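Local structure of uncharacterized protein (Legionella longbeachae NSW150, 4JZA) at residues Q410-Q415 against E457-L462. The protein is a phosphoinositide phosphatase that probably removes the 3-phosphate from phosphatidylinositol 3-phosphate, with a likely role in lipid metabolism during infection of the host. Residues are numbered along the deposited sequence; the frame is centred on the assembly and turned at random.
Sequences QLAILQ and ETQSIL
Leu462 lays its CD1 methyl against the forked end of Leu411, 3.8 Å from CD2, the two side chains meeting at a slant. On the same face of the sheet CB of Leu462 lies alongside CG1 of Ile413, more loosely, at 4.4 Å. Thr490 of helix 482-492 touches both leucines, while Ile539 of helix 524-542 packs on Leu411 and Ile413. Beneath these side chains Leu462 grips the neighbouring backbone twice: its N donates to Ala412 O (2.8 Å), and its O receives the N-H of Leu414 in an almost straight bond (2.7 Å, 176° at the hydrogen). Two bonds from one residue, spanning Ile413, are the signature of a parallel bridge, here joining strand 412-416 to the start of 462-465, the outermost strand on this side of the mixed sheet. Helix 441-454 lies in the connection between them, as in a beta-alpha-beta crossover, and its Val452 touches both Leu414 and Ile461. There CG2 of Ile461, anti to its own backbone nitrogen, reaches CB of Leu414 at 3.9 Å. Farther back, the carboxamide of Gln459 brings NE2 to 4.2 Å from the methyl of Ala412, but that nitrogen hydrogen-bonds to Ser406 OG.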
loop_
_atom_site.group_PDB
_atom_site.type_symbol
_atom_site.label_atom_id
_atom_site.label_comp_id
_atom_site.label_asym_id
_atom_site.label_seq_id
_atom_site.Cartn_x
_atom_site.Cartn_y
_atom_site.Cartn_z
ATOM N N GLN A 410 25.722 2.958 24.195
ATOM C CA GLN A 410 26.238 3.859 23.176
ATOM C C GLN A 410 25.176 4.760 22.652
ATOM O O GLN A 410 24.017 4.444 22.729
ATOM C CB GLN A 410 26.940 3.073 22.065
ATOM C CG GLN A 410 28.394 2.788 22.473
ATOM C CD GLN A 410 29.052 1.596 21.780
ATOM O OE1 GLN A 410 29.004 0.452 22.273
ATOM N NE2 GLN A 410 29.732 1.873 20.661
ATOM N N LEU A 411 25.584 5.920 22.171
ATOM C CA LEU A 411 24.650 6.924 21.692
ATOM C C LEU A 411 23.862 6.440 20.503
ATOM O O LEU A 411 24.361 5.650 19.669
ATOM C CB LEU A 411 25.385 8.158 21.231
ATOM C CG LEU A 411 25.515 9.306 22.193
ATOM C CD1 LEU A 411 25.885 10.502 21.318
ATOM C CD2 LEU A 411 24.223 9.544 22.970
ATOM N N ALA A 412 22.640 6.946 20.407
ATOM C CA ALA A 412 21.723 6.475 19.380
ATOM C C ALA A 412 20.811 7.583 19.010
ATOM O O ALA A 412 20.185 8.191 19.885
ATOM C CB ALA A 412 20.910 5.328 19.904
ATOM N N ILE A 413 20.677 7.820 17.711
ATOM C CA ILE A 413 19.774 8.867 17.249
ATOM C C ILE A 413 18.573 8.286 16.544
ATOM O O ILE A 413 18.677 7.266 15.851
ATOM C CB ILE A 413 20.497 9.861 16.350
ATOM C CG1 ILE A 413 19.604 11.076 16.110
ATOM C CG2 ILE A 413 20.948 9.219 15.042
ATOM C CD1 ILE A 413 20.394 12.278 15.667
ATOM N N LEU A 414 17.419 8.906 16.784
ATOM C CA LEU A 414 16.189 8.673 15.992
ATOM C C LEU A 414 15.857 9.949 15.241
ATOM O O LEU A 414 15.192 10.852 15.754
ATOM C CB LEU A 414 15.022 8.301 16.899
ATOM C CG LEU A 414 13.802 7.583 16.330
ATOM C CD1 LEU A 414 12.774 7.268 17.413
ATOM C CD2 LEU A 414 13.188 8.407 15.227
ATOM N N GLN A 415 16.366 10.045 14.024
ATOM C CA GLN A 415 16.216 11.255 13.243
ATOM C C GLN A 415 15.045 11.131 12.288
ATOM O O GLN A 415 15.071 10.326 11.376
ATOM C CB GLN A 415 17.494 11.527 12.464
ATOM C CG GLN A 415 17.604 12.936 11.929
ATOM C CD GLN A 415 18.711 13.073 10.921
ATOM O OE1 GLN A 415 18.749 12.357 9.931
ATOM N NE2 GLN A 415 19.618 13.996 11.167
ATOM N N GLU A 457 13.837 3.467 30.161
ATOM C CA GLU A 457 14.469 2.493 31.060
ATOM C C GLU A 457 15.553 1.680 30.384
ATOM O O GLU A 457 16.563 1.394 30.971
ATOM C CB GLU A 457 13.415 1.498 31.595
ATOM C CG GLU A 457 12.250 2.091 32.399
ATOM C CD GLU A 457 12.677 2.624 33.758
ATOM O OE1 GLU A 457 13.586 3.483 33.811
ATOM O OE2 GLU A 457 12.106 2.175 34.779
ATOM N N THR A 458 15.313 1.264 29.155
ATOM C CA THR A 458 16.194 0.320 28.475
ATOM C C THR A 458 17.368 0.983 27.783
ATOM O O THR A 458 18.447 0.412 27.697
ATOM C CB THR A 458 15.365 -0.450 27.431
ATOM O OG1 THR A 458 14.263 -1.076 28.113
ATOM C CG2 THR A 458 16.211 -1.503 26.631
ATOM N N GLN A 459 17.153 2.196 27.283
ATOM C CA GLN A 459 18.101 2.847 26.361
ATOM C C GLN A 459 17.745 4.304 26.223
ATOM O O GLN A 459 16.575 4.681 26.072
ATOM C CB GLN A 459 17.984 2.169 25.013
ATOM C CG GLN A 459 18.728 2.790 23.864
ATOM C CD GLN A 459 18.741 1.849 22.670
ATOM O OE1 GLN A 459 17.752 1.185 22.406
ATOM N NE2 GLN A 459 19.861 1.766 21.967
ATOM N N SER A 460 18.733 5.162 26.279
ATOM C CA SER A 460 18.383 6.538 26.093
ATOM C C SER A 460 18.660 6.854 24.619
ATOM O O SER A 460 19.662 6.382 24.030
ATOM C CB SER A 460 19.105 7.431 27.070
ATOM O OG SER A 460 19.934 8.251 26.345
ATOM N N ILE A 461 17.736 7.614 24.024
ATOM C CA ILE A 461 17.753 7.882 22.585
ATOM C C ILE A 461 17.629 9.373 22.301
ATOM O O ILE A 461 16.744 10.054 22.856
ATOM C CB ILE A 461 16.591 7.143 21.881
ATOM C CG1 ILE A 461 16.791 5.626 21.986
ATOM C CG2 ILE A 461 16.460 7.556 20.407
ATOM C CD1 ILE A 461 15.550 4.819 21.647
ATOM N N LEU A 462 18.507 9.872 21.426
ATOM C CA LEU A 462 18.388 11.253 20.939
ATOM C C LEU A 462 17.345 11.349 19.822
ATOM O O LEU A 462 17.344 10.583 18.874
ATOM C CB LEU A 462 19.744 11.780 20.469
ATOM C CG LEU A 462 20.803 11.929 21.564
ATOM C CD1 LEU A 462 22.183 12.087 20.946
ATOM C CD2 LEU A 462 20.434 13.130 22.409
#